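Local atomic coordinates of cytosine-specific methyltransferase (Escherichia coli O157:H7 EDL933, PDB entry 3G7U), a protein that probably methylates cytosine in DNA at carbon 5, with S-adenosyl-L-methionine as the methyl donor. Residues 71-83 with 96-110. Sequence-based numbering, arbitrary orientation.
Sequences PIDGIIGGPPCQG and RNQLYMHFYRLVSEL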
# COMPACT_ATOMS: atom_id res chain seq x y z
N PRO A 71 -1.37 19.65 15.27
CA PRO A 71 -0.51 20.11 14.17
C PRO A 71 -0.52 19.00 13.12
O PRO A 71 -0.26 17.84 13.44
CB PRO A 71 0.88 20.23 14.80
CG PRO A 71 0.71 20.01 16.26
CD PRO A 71 -0.58 19.29 16.46
N ILE A 72 -0.91 19.36 11.91
CA ILE A 72 -0.89 18.38 10.83
C ILE A 72 0.36 18.64 10.03
O ILE A 72 0.41 19.57 9.23
CB ILE A 72 -2.22 18.41 10.02
CG1 ILE A 72 -3.36 17.96 10.94
CG2 ILE A 72 -2.15 17.46 8.80
CD1 ILE A 72 -4.70 18.65 10.63
N ASP A 73 1.39 17.84 10.29
CA ASP A 73 2.68 18.05 9.66
C ASP A 73 2.69 17.52 8.25
O ASP A 73 3.27 18.15 7.36
CB ASP A 73 3.76 17.43 10.53
CG ASP A 73 3.76 18.02 11.91
OD1 ASP A 73 3.86 19.27 12.00
OD2 ASP A 73 3.56 17.27 12.88
N GLY A 74 1.98 16.43 8.00
CA GLY A 74 1.91 15.93 6.62
C GLY A 74 0.52 15.50 6.22
O GLY A 74 -0.18 14.96 7.05
N ILE A 75 0.11 15.78 4.98
CA ILE A 75 -1.10 15.16 4.41
C ILE A 75 -0.63 14.19 3.30
O ILE A 75 0.06 14.64 2.35
CB ILE A 75 -2.04 16.20 3.86
CG1 ILE A 75 -2.71 16.93 5.04
CG2 ILE A 75 -3.20 15.59 3.02
CD1 ILE A 75 -3.43 18.18 4.60
N ILE A 76 -0.95 12.90 3.46
CA ILE A 76 -0.53 11.89 2.48
C ILE A 76 -1.80 11.23 1.96
O ILE A 76 -2.84 11.28 2.60
CB ILE A 76 0.48 10.90 3.08
CG1 ILE A 76 -0.18 9.97 4.09
CG2 ILE A 76 1.70 11.69 3.73
CD1 ILE A 76 0.75 8.99 4.83
N GLY A 77 -1.74 10.67 0.76
CA GLY A 77 -2.92 9.93 0.35
C GLY A 77 -2.88 9.54 -1.11
O GLY A 77 -1.91 9.83 -1.81
N GLY A 78 -3.97 8.93 -1.56
CA GLY A 78 -4.14 8.58 -2.98
C GLY A 78 -5.32 9.27 -3.62
O GLY A 78 -6.38 8.67 -3.71
N PRO A 79 -5.15 10.50 -4.12
CA PRO A 79 -6.30 11.16 -4.71
C PRO A 79 -6.76 10.37 -5.94
O PRO A 79 -5.92 9.97 -6.75
CB PRO A 79 -5.75 12.52 -5.12
CG PRO A 79 -4.34 12.39 -5.16
CD PRO A 79 -3.96 11.37 -4.15
N PRO A 80 -8.07 10.12 -6.05
CA PRO A 80 -8.57 9.34 -7.18
C PRO A 80 -8.49 10.17 -8.44
O PRO A 80 -8.38 11.39 -8.40
CB PRO A 80 -10.04 9.10 -6.82
CG PRO A 80 -10.19 9.50 -5.39
CD PRO A 80 -9.16 10.55 -5.17
N CYS A 81 -8.53 9.50 -9.57
CA CYS A 81 -8.46 10.17 -10.83
C CYS A 81 -9.24 9.29 -11.76
O CYS A 81 -9.19 8.08 -11.62
CB CYS A 81 -6.99 10.25 -11.25
SG CYS A 81 -6.70 10.96 -12.85
N GLN A 82 -9.96 9.90 -12.71
CA GLN A 82 -10.64 9.17 -13.80
C GLN A 82 -9.67 8.23 -14.56
O GLN A 82 -10.02 7.09 -14.86
CB GLN A 82 -11.34 10.15 -14.74
CG GLN A 82 -12.08 9.51 -15.92
CD GLN A 82 -12.58 10.53 -16.95
OE1 GLN A 82 -12.67 11.74 -16.69
NE2 GLN A 82 -12.92 10.03 -18.14
N GLY A 83 -8.46 8.72 -14.84
CA GLY A 83 -7.38 7.88 -15.36
C GLY A 83 -7.67 7.32 -16.74
O GLY A 83 -8.16 8.03 -17.62
N ARG A 96 -14.43 11.12 -9.45
CA ARG A 96 -13.03 10.89 -9.11
C ARG A 96 -12.15 12.12 -9.39
O ARG A 96 -11.26 12.45 -8.60
CB ARG A 96 -12.51 9.67 -9.86
CG ARG A 96 -13.17 8.36 -9.40
CD ARG A 96 -12.70 7.19 -10.26
NE ARG A 96 -13.22 7.31 -11.62
CZ ARG A 96 -13.01 6.43 -12.60
NH1 ARG A 96 -13.54 6.65 -13.79
NH2 ARG A 96 -12.26 5.35 -12.40
N ASN A 97 -12.41 12.80 -10.51
CA ASN A 97 -11.74 14.08 -10.82
C ASN A 97 -12.08 15.21 -9.85
O ASN A 97 -11.23 16.04 -9.57
CB ASN A 97 -12.01 14.51 -12.26
CG ASN A 97 -11.46 13.52 -13.27
OD1 ASN A 97 -10.54 12.75 -12.97
ND2 ASN A 97 -12.03 13.52 -14.47
N GLN A 98 -13.32 15.25 -9.35
CA GLN A 98 -13.67 16.15 -8.26
C GLN A 98 -12.91 15.78 -7.00
O GLN A 98 -12.32 16.65 -6.37
CB GLN A 98 -15.17 16.18 -7.99
CG GLN A 98 -15.92 17.15 -8.92
CD GLN A 98 -17.35 16.71 -9.21
OE1 GLN A 98 -17.67 15.52 -9.18
NE2 GLN A 98 -18.22 17.68 -9.51
N LEU A 99 -12.87 14.50 -6.65
CA LEU A 99 -12.12 14.08 -5.45
C LEU A 99 -10.62 14.40 -5.48
O LEU A 99 -10.00 14.71 -4.45
CB LEU A 99 -12.34 12.59 -5.14
CG LEU A 99 -13.78 12.22 -4.73
CD1 LEU A 99 -13.98 10.72 -4.75
CD2 LEU A 99 -14.17 12.81 -3.39
N TYR A 100 -10.04 14.32 -6.68
CA TYR A 100 -8.65 14.72 -6.90
C TYR A 100 -8.39 16.13 -6.42
O TYR A 100 -7.43 16.40 -5.70
CB TYR A 100 -8.32 14.62 -8.41
CG TYR A 100 -6.86 14.86 -8.72
CD1 TYR A 100 -5.93 13.83 -8.60
CD2 TYR A 100 -6.40 16.12 -9.13
CE1 TYR A 100 -4.59 14.03 -8.85
CE2 TYR A 100 -5.02 16.33 -9.39
CZ TYR A 100 -4.14 15.26 -9.26
OH TYR A 100 -2.80 15.40 -9.50
N MET A 101 -9.27 17.04 -6.86
CA MET A 101 -9.17 18.46 -6.53
C MET A 101 -9.39 18.73 -5.03
O MET A 101 -8.77 19.64 -4.49
CB MET A 101 -10.18 19.26 -7.34
CG MET A 101 -9.82 19.48 -8.83
SD MET A 101 -8.23 20.29 -9.13
CE MET A 101 -8.13 21.55 -7.84
N HIS A 102 -10.24 17.92 -4.39
CA HIS A 102 -10.50 18.04 -2.93
C HIS A 102 -9.29 17.68 -2.09
O HIS A 102 -9.09 18.24 -1.01
CB HIS A 102 -11.68 17.17 -2.50
CG HIS A 102 -13.01 17.68 -2.96
ND1 HIS A 102 -13.47 18.93 -2.64
CD2 HIS A 102 -13.96 17.11 -3.73
CE1 HIS A 102 -14.66 19.11 -3.18
NE2 HIS A 102 -14.98 18.02 -3.86
N PHE A 103 -8.49 16.71 -2.56
CA PHE A 103 -7.23 16.41 -1.88
C PHE A 103 -6.40 17.68 -1.78
O PHE A 103 -5.86 18.02 -0.72
CB PHE A 103 -6.41 15.30 -2.62
CG PHE A 103 -5.10 14.94 -1.94
CD1 PHE A 103 -5.06 13.94 -0.99
CD2 PHE A 103 -3.89 15.55 -2.32
CE1 PHE A 103 -3.87 13.61 -0.39
CE2 PHE A 103 -2.71 15.23 -1.72
CZ PHE A 103 -2.68 14.26 -0.76
N TYR A 104 -6.23 18.33 -2.92
CA TYR A 104 -5.37 19.50 -2.99
C TYR A 104 -6.02 20.72 -2.33
O TYR A 104 -5.31 21.54 -1.79
CB TYR A 104 -4.93 19.79 -4.43
CG TYR A 104 -3.90 18.76 -4.85
CD1 TYR A 104 -2.59 18.89 -4.45
CD2 TYR A 104 -4.27 17.63 -5.59
CE1 TYR A 104 -1.63 17.92 -4.77
CE2 TYR A 104 -3.30 16.66 -5.95
CZ TYR A 104 -2.00 16.82 -5.53
OH TYR A 104 -1.04 15.89 -5.86
N ARG A 105 -7.34 20.77 -2.33
CA ARG A 105 -8.04 21.82 -1.55
C ARG A 105 -7.71 21.68 -0.08
O ARG A 105 -7.39 22.66 0.60
CB ARG A 105 -9.54 21.80 -1.81
CG ARG A 105 -10.33 22.75 -0.92
CD ARG A 105 -11.84 22.66 -1.17
NE ARG A 105 -12.41 21.31 -0.96
CZ ARG A 105 -12.65 20.74 0.23
NH1 ARG A 105 -12.38 21.40 1.36
NH2 ARG A 105 -13.17 19.51 0.30
N LEU A 106 -7.76 20.45 0.43
CA LEU A 106 -7.45 20.18 1.83
C LEU A 106 -6.03 20.49 2.18
O LEU A 106 -5.75 21.01 3.25
CB LEU A 106 -7.81 18.74 2.20
CG LEU A 106 -9.31 18.48 2.28
CD1 LEU A 106 -9.59 17.01 2.53
CD2 LEU A 106 -9.88 19.30 3.46
N VAL A 107 -5.08 20.18 1.30
CA VAL A 107 -3.70 20.56 1.54
C VAL A 107 -3.57 22.12 1.68
O VAL A 107 -2.86 22.64 2.55
CB VAL A 107 -2.77 20.04 0.42
CG1 VAL A 107 -1.41 20.69 0.53
CG2 VAL A 107 -2.64 18.49 0.50
N SER A 108 -4.26 22.81 0.79
CA SER A 108 -4.19 24.26 0.72
C SER A 108 -4.79 24.86 2.01
O SER A 108 -4.20 25.76 2.62
CB SER A 108 -5.01 24.72 -0.47
OG SER A 108 -4.87 26.13 -0.61
N GLU A 109 -5.93 24.32 2.42
CA GLU A 109 -6.65 24.79 3.62
C GLU A 109 -5.89 24.45 4.90
O GLU A 109 -5.85 25.24 5.85
CB GLU A 109 -8.05 24.17 3.65
CG GLU A 109 -9.03 24.65 2.56
CD GLU A 109 -10.36 23.96 2.68
OE1 GLU A 109 -10.47 23.16 3.63
OE2 GLU A 109 -11.29 24.22 1.89
N LEU A 110 -5.30 23.26 4.96
CA LEU A 110 -4.63 22.83 6.18
C LEU A 110 -3.19 23.26 6.33
O LEU A 110 -2.66 23.26 7.44
CB LEU A 110 -4.75 21.33 6.41
CG LEU A 110 -6.13 20.80 6.84
CD1 LEU A 110 -6.28 19.29 6.62
CD2 LEU A 110 -6.36 21.16 8.31
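Strand 74-77 and helix 96-110 run antiparallel, their axes 173° apart and 9.7 Å at closest approach, and the loop after the strand carries the contact on to the first helical turns, where Pro-79 CA and Tyr-100 CA come within 4.8 Å. Toward the C-terminal end of the helix the packing is aliphatic: Ile-75 sends CD1 to Leu-110 CD1 (3.7 Å) and CG2 to Val-107 CG2. The trans chi1 of Phe-103 carries its ring to Gly-77, whose N lies 3.8 Å from CE1. Over one face of that ring sits Pro-79, its CD 4.3 Å from the centroid and nearly along the ring normal, a CH-pi contact. Pro-80 CG is 3.8 Å from Leu-99 CB.

Beyond the prolines the contact turns polar. Asn-97 OD1 accepts a hydrogen bond from the backbone N of Gln-82 (2.9 Å, 165°), tying the backbone just after Cys-81 to the helix. Asn-97 ND2 donates to a lone pair of Gln-82 OE1 (2.9 Å), more bent at 135°, joining the side-chain amides. Both are consistent with a fixed course for the loop of Cys-81, the predicted catalytic cysteine of the Pro-Pro-Cys motif of C5-methyltransferases. Gln-82 O lies above the Arg-96 guanidinium plane, offset toward its rim.

Strand 74-77 lies between parallel strands 4-8 and 114-119 in the Rossmann-like sheet; Leu-8 and Ala-117 also touch Phe-103, and helix 129-140 packs beside Val-107 and Tyr-104.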